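Local structure of xylulose kinase (Escherichia coli, 2ITM) at residues K181-D186 with L194-M199; M243-Q248 with P282-L287; V369-A374 with Q466-T471. The protein catalyses the ATP-dependent phosphorylation of D-xylulose to D-xylulose 5-phosphate, and acts as a homodimer of the FGGY carbohydrate kinase family. One frame throughout, in Å; residues are numbered along the deposited sequence.

Contact 1. Residues K181-D186 with L194-M199. With SO4 (sulfate ion), chain D.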
loop_
_atom_site.group_PDB
_atom_site.type_symbol
_atom_site.label_atom_id
_atom_site.label_comp_id
_atom_site.label_asym_id
_atom_site.label_seq_id
_atom_site.Cartn_x
_atom_site.Cartn_y
_atom_site.Cartn_z
ATOM N N LYS A 181 -11.789 -30.503 34.061
ATOM C CA LYS A 181 -12.615 -31.523 34.722
ATOM C C LYS A 181 -13.547 -32.243 33.763
ATOM O O LYS A 181 -14.215 -33.189 34.137
ATOM C CB LYS A 181 -13.400 -30.920 35.885
ATOM C CG LYS A 181 -12.534 -30.338 36.983
ATOM C CD LYS A 181 -13.262 -30.319 38.309
ATOM C CE LYS A 181 -12.597 -29.386 39.306
ATOM N NZ LYS A 181 -13.568 -28.821 40.253
ATOM N N ARG A 182 -13.572 -31.795 32.517
ATOM C CA ARG A 182 -14.431 -32.387 31.501
ATOM C C ARG A 182 -15.884 -32.427 31.956
ATOM O O ARG A 182 -16.593 -33.394 31.737
ATOM C CB ARG A 182 -13.937 -33.756 31.097
ATOM C CG ARG A 182 -12.444 -33.797 30.770
ATOM C CD ARG A 182 -11.905 -35.133 30.327
ATOM N NE ARG A 182 -12.133 -35.394 28.916
ATOM C CZ ARG A 182 -11.408 -34.907 27.928
ATOM N NH1 ARG A 182 -10.376 -34.097 28.162
ATOM N NH2 ARG A 182 -11.717 -35.207 26.684
ATOM N N ASP A 183 -16.314 -31.345 32.588
ATOM C CA ASP A 183 -17.665 -31.232 33.121
ATOM C C ASP A 183 -18.060 -29.756 33.202
ATOM O O ASP A 183 -17.208 -28.892 33.278
ATOM C CB ASP A 183 -17.742 -31.905 34.497
ATOM C CG ASP A 183 -19.133 -31.903 35.081
ATOM O OD1 ASP A 183 -20.112 -31.883 34.319
ATOM O OD2 ASP A 183 -19.339 -31.916 36.300
ATOM N N TRP A 184 -19.357 -29.487 33.178
ATOM C CA TRP A 184 -19.851 -28.129 33.271
ATOM C C TRP A 184 -19.338 -27.417 34.523
ATOM O O TRP A 184 -19.055 -28.049 35.528
ATOM C CB TRP A 184 -21.380 -28.078 33.208
ATOM C CG TRP A 184 -22.031 -28.752 32.014
ATOM C CD1 TRP A 184 -22.785 -29.867 32.037
ATOM C CD2 TRP A 184 -22.013 -28.321 30.647
ATOM N NE1 TRP A 184 -23.227 -30.183 30.780
ATOM C CE2 TRP A 184 -22.765 -29.244 29.905
ATOM C CE3 TRP A 184 -21.435 -27.245 29.974
ATOM C CZ2 TRP A 184 -22.946 -29.130 28.543
ATOM C CZ3 TRP A 184 -21.621 -27.140 28.621
ATOM C CH2 TRP A 184 -22.366 -28.071 27.920
ATOM N N SER A 185 -19.209 -26.100 34.422
ATOM C CA SER A 185 -18.798 -25.246 35.524
ATOM C C SER A 185 -19.963 -24.455 36.088
ATOM O O SER A 185 -20.479 -23.554 35.445
ATOM C CB SER A 185 -17.711 -24.282 35.072
ATOM O OG SER A 185 -17.616 -23.156 35.922
ATOM N N ASP A 186 -20.360 -24.800 37.304
ATOM C CA ASP A 186 -21.502 -24.180 37.944
ATOM C C ASP A 186 -21.307 -22.674 38.034
ATOM O O ASP A 186 -22.236 -21.901 37.844
ATOM C CB ASP A 186 -21.730 -24.787 39.328
ATOM C CG ASP A 186 -22.390 -26.158 39.275
ATOM O OD1 ASP A 186 -22.902 -26.539 38.216
ATOM O OD2 ASP A 186 -22.447 -26.917 40.256
ATOM N N LEU A 194 -27.836 -19.497 34.120
ATOM C CA LEU A 194 -28.232 -20.741 33.518
ATOM C C LEU A 194 -27.945 -21.827 34.517
ATOM O O LEU A 194 -27.309 -21.588 35.525
ATOM C CB LEU A 194 -27.465 -20.966 32.228
ATOM C CG LEU A 194 -27.769 -19.940 31.145
ATOM C CD1 LEU A 194 -26.879 -20.087 29.944
ATOM C CD2 LEU A 194 -29.216 -19.977 30.751
ATOM N N SER A 195 -28.441 -23.017 34.239
ATOM C CA SER A 195 -28.125 -24.155 35.045
ATOM C C SER A 195 -27.840 -25.358 34.160
ATOM O O SER A 195 -28.096 -25.335 32.970
ATOM C CB SER A 195 -29.251 -24.478 35.999
ATOM O OG SER A 195 -30.352 -25.017 35.309
ATOM N N ARG A 196 -27.312 -26.405 34.778
ATOM C CA ARG A 196 -26.980 -27.649 34.098
ATOM C C ARG A 196 -28.182 -28.241 33.382
ATOM O O ARG A 196 -28.039 -28.927 32.388
ATOM C CB ARG A 196 -26.416 -28.655 35.102
ATOM C CG ARG A 196 -25.353 -28.094 36.007
ATOM C CD ARG A 196 -24.802 -29.072 37.020
ATOM N NE ARG A 196 -24.160 -30.205 36.379
ATOM C CZ ARG A 196 -22.855 -30.361 36.276
ATOM N NH1 ARG A 196 -22.031 -29.462 36.781
ATOM N NH2 ARG A 196 -22.372 -31.425 35.675
ATOM N N ASP A 197 -29.364 -27.954 33.909
ATOM C CA ASP A 197 -30.618 -28.406 33.331
ATOM C C ASP A 197 -30.843 -27.816 31.949
ATOM O O ASP A 197 -31.611 -28.347 31.162
ATOM C CB ASP A 197 -31.784 -28.013 34.244
ATOM C CG ASP A 197 -31.535 -28.365 35.699
ATOM O OD1 ASP A 197 -31.804 -29.517 36.084
ATOM O OD2 ASP A 197 -31.078 -27.559 36.529
ATOM N N GLN A 198 -30.174 -26.710 31.667
ATOM C CA GLN A 198 -30.280 -26.087 30.360
ATOM C C GLN A 198 -29.177 -26.506 29.392
ATOM O O GLN A 198 -29.150 -26.059 28.267
ATOM C CB GLN A 198 -30.364 -24.566 30.483
ATOM C CG GLN A 198 -31.710 -24.062 30.912
ATOM C CD GLN A 198 -31.620 -22.799 31.700
ATOM O OE1 GLN A 198 -30.846 -22.703 32.637
ATOM N NE2 GLN A 198 -32.409 -21.819 31.325
ATOM N N MET A 199 -28.286 -27.375 29.846
ATOM C CA MET A 199 -27.247 -27.957 29.006
ATOM C C MET A 199 -27.556 -29.397 28.592
ATOM O O MET A 199 -28.212 -30.120 29.320
ATOM C CB MET A 199 -25.909 -27.951 29.731
ATOM C CG MET A 199 -25.476 -26.627 30.296
ATOM S SD MET A 199 -24.862 -25.493 29.061
ATOM C CE MET A 199 -26.234 -24.396 28.972
HETATM S S SO4 D . -25.002 -34.119 35.532
HETATM O O1 SO4 D . -24.198 -35.254 35.101
HETATM O O2 SO4 D . -24.561 -32.911 34.842
HETATM O O3 SO4 D . -26.402 -34.379 35.227
HETATM O O4 SO4 D . -24.836 -33.960 36.973
HETATM O O HOH W 1 -25.807 -25.507 37.716
#
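A salt-bridge network and a Met-aromatic contact tie the short strand 183-184, one half of a two-stranded antiparallel hairpin in the N-terminal FGGY domain, to the 3-10 turn 196-198 beyond helix 186-190. Arg196 reaches across to Asp183 and Asp186, while Trp184 and Met199 pack beside them. NH2 of Arg196 serves both carboxylate oxygens of Asp183, at 2.7 Å from OD1 and 3.1 Å from OD2, each through its syn lone pair. The two groups do not lie flat together: their planes are 61° apart, and both oxygens turn to the one nitrogen, NH2. Asp183 turns CG anti to its own nitrogen (chi1 -177°), which brings the carboxylate to this edge of the guanidinium. A weak bridge runs from Arg196 NH1 to Asp186 OD1, 3.4 Å long but nearly straight. A sulfate ion, probably from the crystallisation liquor, lies at the edge bearing NE and NH2, its O2 accepting from both of these Arg196 nitrogens. With two aspartates and an anion about it, the guanidinium is probably kept positively charged and is hindered from turning. One of its faces rests on Trp184 CB, and NH2 also lies at the edge of the indole, whose plane stands almost upright to the guanidinium.

The indole is buried, with Leu189 of helix 186-190 and Leu202 of strand 201-203 also against it. Met199 covers one of its faces: CB comes within 3.4 Å of Trp184 CZ2, a CH-pi contact. A bend at chi2 brings the sulfur over the same six-membered ring, where Met199 SD sits 3.8 Å from the Trp184 centroid and 17° off the ring normal.

Contact 2. Residues M243-Q248 with P282-L287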
loop_
_atom_site.group_PDB
_atom_site.type_symbol
_atom_site.label_atom_id
_atom_site.label_comp_id
_atom_site.label_asym_id
_atom_site.label_seq_id
_atom_site.Cartn_x
_atom_site.Cartn_y
_atom_site.Cartn_z
ATOM N N MET A 243 -4.303 -36.999 14.404
ATOM C CA MET A 243 -3.741 -36.209 15.463
ATOM C C MET A 243 -4.413 -36.494 16.786
ATOM O O MET A 243 -5.557 -36.152 16.995
ATOM C CB MET A 243 -3.795 -34.725 15.106
ATOM C CG MET A 243 -2.502 -33.980 15.332
ATOM S SD MET A 243 -1.440 -33.768 13.917
ATOM C CE MET A 243 -1.296 -35.416 13.340
ATOM N N VAL A 244 -3.684 -37.136 17.680
ATOM C CA VAL A 244 -4.273 -38.090 18.588
ATOM C C VAL A 244 -3.569 -38.161 19.946
ATOM O O VAL A 244 -4.207 -38.395 20.955
ATOM C CB VAL A 244 -4.370 -39.465 17.931
ATOM C CG1 VAL A 244 -3.893 -40.548 18.851
ATOM C CG2 VAL A 244 -5.763 -39.721 17.417
ATOM N N ASP A 245 -2.264 -37.945 19.966
ATOM C CA ASP A 245 -1.505 -38.011 21.208
ATOM C C ASP A 245 -0.699 -36.752 21.506
ATOM O O ASP A 245 -0.392 -35.977 20.618
ATOM C CB ASP A 245 -0.581 -39.224 21.211
ATOM C CG ASP A 245 -1.329 -40.505 21.396
ATOM O OD1 ASP A 245 -2.170 -40.610 22.285
ATOM O OD2 ASP A 245 -1.110 -41.495 20.688
ATOM N N ALA A 246 -0.343 -36.582 22.770
ATOM C CA ALA A 246 0.427 -35.442 23.222
ATOM C C ALA A 246 1.569 -35.058 22.292
ATOM O O ALA A 246 2.375 -35.890 21.904
ATOM C CB ALA A 246 0.938 -35.670 24.608
ATOM N N ASN A 247 1.610 -33.778 21.947
ATOM C CA ASN A 247 2.636 -33.206 21.091
ATOM C C ASN A 247 2.551 -33.569 19.618
ATOM O O ASN A 247 3.437 -33.237 18.856
ATOM C CB ASN A 247 4.033 -33.490 21.639
ATOM C CG ASN A 247 4.224 -32.966 23.047
ATOM O OD1 ASN A 247 4.137 -31.772 23.293
ATOM N ND2 ASN A 247 4.476 -33.864 23.975
ATOM N N GLN A 248 1.488 -34.241 19.212
ATOM C CA GLN A 248 1.135 -34.249 17.805
ATOM C C GLN A 248 0.558 -32.909 17.386
ATOM O O GLN A 248 -0.242 -32.327 18.092
ATOM C CB GLN A 248 0.164 -35.379 17.476
ATOM C CG GLN A 248 0.751 -36.767 17.619
ATOM C CD GLN A 248 -0.224 -37.841 17.223
ATOM O OE1 GLN A 248 -1.021 -38.294 18.009
ATOM N NE2 GLN A 248 -0.133 -38.275 15.988
ATOM N N PRO A 282 -11.129 -39.359 24.642
ATOM C CA PRO A 282 -11.071 -39.459 26.093
ATOM C C PRO A 282 -9.677 -39.158 26.608
ATOM O O PRO A 282 -8.702 -39.560 26.008
ATOM C CB PRO A 282 -11.451 -40.910 26.343
ATOM C CG PRO A 282 -12.269 -41.278 25.156
ATOM C CD PRO A 282 -11.616 -40.603 24.034
ATOM N N GLN A 283 -9.619 -38.403 27.692
ATOM C CA GLN A 283 -8.377 -37.997 28.313
ATOM C C GLN A 283 -7.412 -37.317 27.335
ATOM O O GLN A 283 -6.210 -37.464 27.442
ATOM C CB GLN A 283 -7.710 -39.170 29.011
ATOM C CG GLN A 283 -8.403 -39.625 30.269
ATOM C CD GLN A 283 -8.399 -38.581 31.359
ATOM O OE1 GLN A 283 -7.384 -38.361 32.000
ATOM N NE2 GLN A 283 -9.534 -37.948 31.577
ATOM N N ARG A 284 -7.965 -36.577 26.385
ATOM C CA ARG A 284 -7.163 -35.803 25.472
ATOM C C ARG A 284 -7.574 -34.346 25.445
ATOM O O ARG A 284 -8.747 -34.024 25.532
ATOM C CB ARG A 284 -7.237 -36.380 24.068
ATOM C CG ARG A 284 -6.413 -37.614 23.837
ATOM C CD ARG A 284 -4.958 -37.459 24.169
ATOM N NE ARG A 284 -4.619 -38.306 25.293
ATOM C CZ ARG A 284 -4.150 -39.524 25.181
ATOM N NH1 ARG A 284 -3.937 -40.035 23.996
ATOM N NH2 ARG A 284 -3.891 -40.229 26.259
ATOM N N TRP A 285 -6.579 -33.483 25.287
ATOM C CA TRP A 285 -6.738 -32.039 25.314
ATOM C C TRP A 285 -5.882 -31.437 24.198
ATOM O O TRP A 285 -4.956 -32.062 23.727
ATOM C CB TRP A 285 -6.237 -31.497 26.647
ATOM C CG TRP A 285 -7.183 -31.582 27.765
ATOM C CD1 TRP A 285 -8.137 -30.693 28.076
ATOM C CD2 TRP A 285 -7.247 -32.602 28.750
ATOM N NE1 TRP A 285 -8.813 -31.090 29.198
ATOM C CE2 TRP A 285 -8.281 -32.271 29.628
ATOM C CE3 TRP A 285 -6.534 -33.774 28.978
ATOM C CZ2 TRP A 285 -8.616 -33.059 30.707
ATOM C CZ3 TRP A 285 -6.865 -34.550 30.044
ATOM C CH2 TRP A 285 -7.895 -34.193 30.900
ATOM N N HIS A 286 -6.182 -30.209 23.803
ATOM C CA HIS A 286 -5.469 -29.555 22.716
ATOM C C HIS A 286 -5.415 -28.040 22.790
ATOM O O HIS A 286 -6.250 -27.400 23.415
ATOM C CB HIS A 286 -5.988 -29.995 21.348
ATOM C CG HIS A 286 -7.191 -29.243 20.875
ATOM N ND1 HIS A 286 -8.472 -29.709 21.044
ATOM C CD2 HIS A 286 -7.307 -28.066 20.221
ATOM C CE1 HIS A 286 -9.323 -28.849 20.521
ATOM N NE2 HIS A 286 -8.640 -27.844 20.017
ATOM N N LEU A 287 -4.411 -27.482 22.138
ATOM C CA LEU A 287 -4.331 -26.059 21.911
ATOM C C LEU A 287 -4.672 -25.797 20.463
ATOM O O LEU A 287 -4.494 -26.649 19.614
ATOM C CB LEU A 287 -2.927 -25.544 22.212
ATOM C CG LEU A 287 -2.635 -25.005 23.601
ATOM C CD1 LEU A 287 -3.375 -25.757 24.636
ATOM C CD2 LEU A 287 -1.170 -25.049 23.882
#
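This is a small polar surface contact centred on one salt bridge, between the loop that joins helix 233-241 to strand 249-253 and the entry to strand 285-291. Arg284 carries it from the strand side; Asp245 and the carbonyl of Val244 receive it. The side chain of Arg284 runs alongside the Val244 carbonyl, with CD 3.4 Å from Val244 O. Arg284 NH1 is modelled only 2.5 Å from Asp245 OD1, a separation too short to be taken literally, so the ion pair is clear but its exact geometry doubtful. Carboxylate and guanidinium planes are inclined by 56°, and the charges meet through one oxygen and one nitrogen. Arg284 NH1 also sends a weak hydrogen bond to Val244 O, which lies at the guanidinium edge, 3.5 Å off.

Bends at chi2 (-55°) and chi3 fold Arg284 back on the backbone of the residue before it, where Arg284 NE donates to Gln283 O at 2.8 Å from above the carbonyl plane. This local bond helps fix the direction of the guanidinium. On the opposing side, Gln248 OE1 accepts from Val244 N at 2.9 Å, bracing the loop that presents both acceptors. Met243 O is held separately by His279. Asp245 to Gln248 form a type II beta turn, closed by Gln248 N to Asp245 O, that leads the chain into strand 249-253 of the mixed sheet of the C-terminal FGGY domain.

Contact 3. Residues V369-A374 with Q466-T471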
loop_
_atom_site.group_PDB
_atom_site.type_symbol
_atom_site.label_atom_id
_atom_site.label_comp_id
_atom_site.label_asym_id
_atom_site.label_seq_id
_atom_site.Cartn_x
_atom_site.Cartn_y
_atom_site.Cartn_z
ATOM N N VAL A 369 4.636 -14.375 4.839
ATOM C CA VAL A 369 3.703 -15.374 5.297
ATOM C C VAL A 369 4.423 -16.435 6.117
ATOM O O VAL A 369 3.979 -16.801 7.182
ATOM C CB VAL A 369 2.934 -16.019 4.138
ATOM C CG1 VAL A 369 2.064 -17.137 4.651
ATOM C CG2 VAL A 369 2.113 -14.995 3.410
ATOM N N GLY A 370 5.544 -16.912 5.605
ATOM C CA GLY A 370 6.423 -17.784 6.358
ATOM C C GLY A 370 6.753 -17.281 7.745
ATOM O O GLY A 370 6.616 -18.000 8.711
ATOM N N TYR A 371 7.190 -16.032 7.829
ATOM C CA TYR A 371 7.585 -15.436 9.095
ATOM C C TYR A 371 6.425 -15.404 10.093
ATOM O O TYR A 371 6.594 -15.728 11.254
ATOM C CB TYR A 371 8.137 -14.029 8.890
ATOM C CG TYR A 371 9.401 -13.926 8.067
ATOM C CD1 TYR A 371 10.363 -14.918 8.078
ATOM C CD2 TYR A 371 9.622 -12.825 7.277
ATOM C CE1 TYR A 371 11.495 -14.812 7.323
ATOM C CE2 TYR A 371 10.751 -12.710 6.518
ATOM C CZ TYR A 371 11.687 -13.701 6.541
ATOM O OH TYR A 371 12.801 -13.557 5.781
ATOM N N ALA A 372 5.261 -14.995 9.602
ATOM C CA ALA A 372 4.029 -14.997 10.368
ATOM C C ALA A 372 3.670 -16.376 10.932
ATOM O O ALA A 372 3.428 -16.521 12.116
ATOM C CB ALA A 372 2.906 -14.452 9.536
ATOM N N LEU A 373 3.660 -17.374 10.062
ATOM C CA LEU A 373 3.315 -18.728 10.441
ATOM C C LEU A 373 4.242 -19.305 11.507
ATOM O O LEU A 373 3.800 -19.975 12.415
ATOM C CB LEU A 373 3.270 -19.638 9.217
ATOM C CG LEU A 373 2.175 -19.368 8.182
ATOM C CD1 LEU A 373 2.320 -20.242 6.972
ATOM C CD2 LEU A 373 0.787 -19.465 8.775
ATOM N N ALA A 374 5.533 -19.033 11.380
ATOM C CA ALA A 374 6.527 -19.513 12.324
ATOM C C ALA A 374 6.356 -18.899 13.708
ATOM O O ALA A 374 6.449 -19.587 14.710
ATOM C CB ALA A 374 7.912 -19.256 11.803
ATOM N N GLN A 466 17.122 -16.071 10.686
ATOM C CA GLN A 466 16.816 -15.657 12.036
ATOM C C GLN A 466 16.784 -14.142 12.229
ATOM O O GLN A 466 15.856 -13.624 12.813
ATOM C CB GLN A 466 17.713 -16.339 13.057
ATOM C CG GLN A 466 17.374 -17.783 13.321
ATOM C CD GLN A 466 16.100 -17.957 14.092
ATOM O OE1 GLN A 466 16.026 -17.597 15.266
ATOM N NE2 GLN A 466 15.089 -18.518 13.447
ATOM N N PRO A 467 17.787 -13.433 11.726
ATOM C CA PRO A 467 17.770 -11.973 11.781
ATOM C C PRO A 467 16.636 -11.340 10.990
ATOM O O PRO A 467 16.183 -10.276 11.345
ATOM C CB PRO A 467 19.120 -11.564 11.199
ATOM C CG PRO A 467 19.670 -12.767 10.549
ATOM C CD PRO A 467 19.043 -13.945 11.170
ATOM N N ARG A 468 16.187 -12.002 9.936
ATOM C CA ARG A 468 15.026 -11.538 9.203
ATOM C C ARG A 468 13.719 -11.671 9.992
ATOM O O ARG A 468 12.864 -10.809 9.923
ATOM C CB ARG A 468 14.921 -12.234 7.852
ATOM C CG ARG A 468 16.073 -11.938 6.931
ATOM C CD ARG A 468 16.107 -12.768 5.674
ATOM N NE ARG A 468 16.479 -11.975 4.511
ATOM C CZ ARG A 468 17.721 -11.785 4.139
ATOM N NH1 ARG A 468 18.690 -12.340 4.839
ATOM N NH2 ARG A 468 18.012 -11.058 3.082
ATOM N N ARG A 469 13.596 -12.767 10.735
ATOM C CA ARG A 469 12.478 -13.006 11.641
ATOM C C ARG A 469 12.411 -11.926 12.710
ATOM O O ARG A 469 11.352 -11.408 13.001
ATOM C CB ARG A 469 12.612 -14.383 12.306
ATOM C CG ARG A 469 11.966 -15.537 11.556
ATOM C CD ARG A 469 12.467 -16.901 11.938
ATOM N NE ARG A 469 11.680 -17.572 12.966
ATOM C CZ ARG A 469 10.438 -17.289 13.255
ATOM N NH1 ARG A 469 9.813 -16.338 12.594
ATOM N NH2 ARG A 469 9.812 -17.947 14.210
ATOM N N GLU A 470 13.564 -11.617 13.287
ATOM C CA GLU A 470 13.715 -10.536 14.244
ATOM C C GLU A 470 13.282 -9.216 13.646
ATOM O O GLU A 470 12.587 -8.449 14.265
ATOM C CB GLU A 470 15.171 -10.459 14.647
ATOM C CG GLU A 470 15.480 -9.652 15.880
ATOM C CD GLU A 470 16.963 -9.679 16.197
ATOM O OE1 GLU A 470 17.566 -10.766 16.121
ATOM O OE2 GLU A 470 17.517 -8.615 16.494
ATOM N N THR A 471 13.707 -8.967 12.427
ATOM C CA THR A 471 13.369 -7.733 11.757
ATOM C C THR A 471 11.876 -7.651 11.444
ATOM O O THR A 471 11.229 -6.659 11.728
ATOM C CB THR A 471 14.227 -7.549 10.500
ATOM O OG1 THR A 471 15.552 -7.183 10.880
ATOM C CG2 THR A 471 13.760 -6.361 9.719
HETATM O O HOH W 2 13.341 -11.113 4.483
#
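One face of the Tyr371 ring is covered by backbone of helix 459-479, with Arg469 N and Arg468 O above it, while water 2 lies at the ring's edge, in plane, beside the hydroxyl. The Arg469 guanidinium has the methyl of Ala374 over one face, 3.1 Å above the plane, and the edge of the Arg468 guanidinium is met by the same water. The segments 369-374 and 466-471 of helices 358-381 and 459-479 cross almost perpendicularly, at -82°, their axes 10.3 Å apart.

Tyr371 turns CG beside its backbone nitrogen (chi1 -63°), and the ring extends across to the other helix, where Tyr371 OH lies 3.2 Å from Arg468 CB. Water 2 sits 2.8 Å from Tyr371 OH and accepts a weak bond from Arg468 NE, so the hydroxyl and the guanidinium meet through solvent. Arg469 CG passes 3.9 Å from Tyr371 CD1, its chain reaching toward helix 358-381. A bend at chi3 lays the guanidinium over Ala374, with Arg469 NH2 3.3 Å from Ala374 CB. The charge itself goes to Asp378, one turn further along helix 358-381, by a salt bridge from NH2; Asp375 forms a long, weak pair with NH1. A leucine in place of Arg469 would probably leave Asp378 without its salt-bridge partner and take the flat cover off the methyl of Ala374.

No direct hydrogen bond joins the two segments: aliphatic and flat surfaces pack at the crossing, and the polar ties run through a water and through an aspartate beyond it.

The three contacts follow one another along the chain, and only contacts 1 and 2 touch. Arg182, beside the network of contact 1, reaches the start of strand 285-291 in contact 2: its NH1 lies 3.1 Å from Arg284 O, a probable hydrogen bond, and it makes a cation-pi contact with Trp285, so the N-terminal domain meets the C-terminal one there. The centres of contacts 1 and 2 are 23 Å apart. Contact 3 stands alone, its nearest atoms about 13 Å from contact 2 and about 25 Å from contact 1. The strand of contact 2 runs on to Met288 of the xylulose pocket, and in contact 1 the Trp184 side chain is about 11 Å from that of substrate-binding His78.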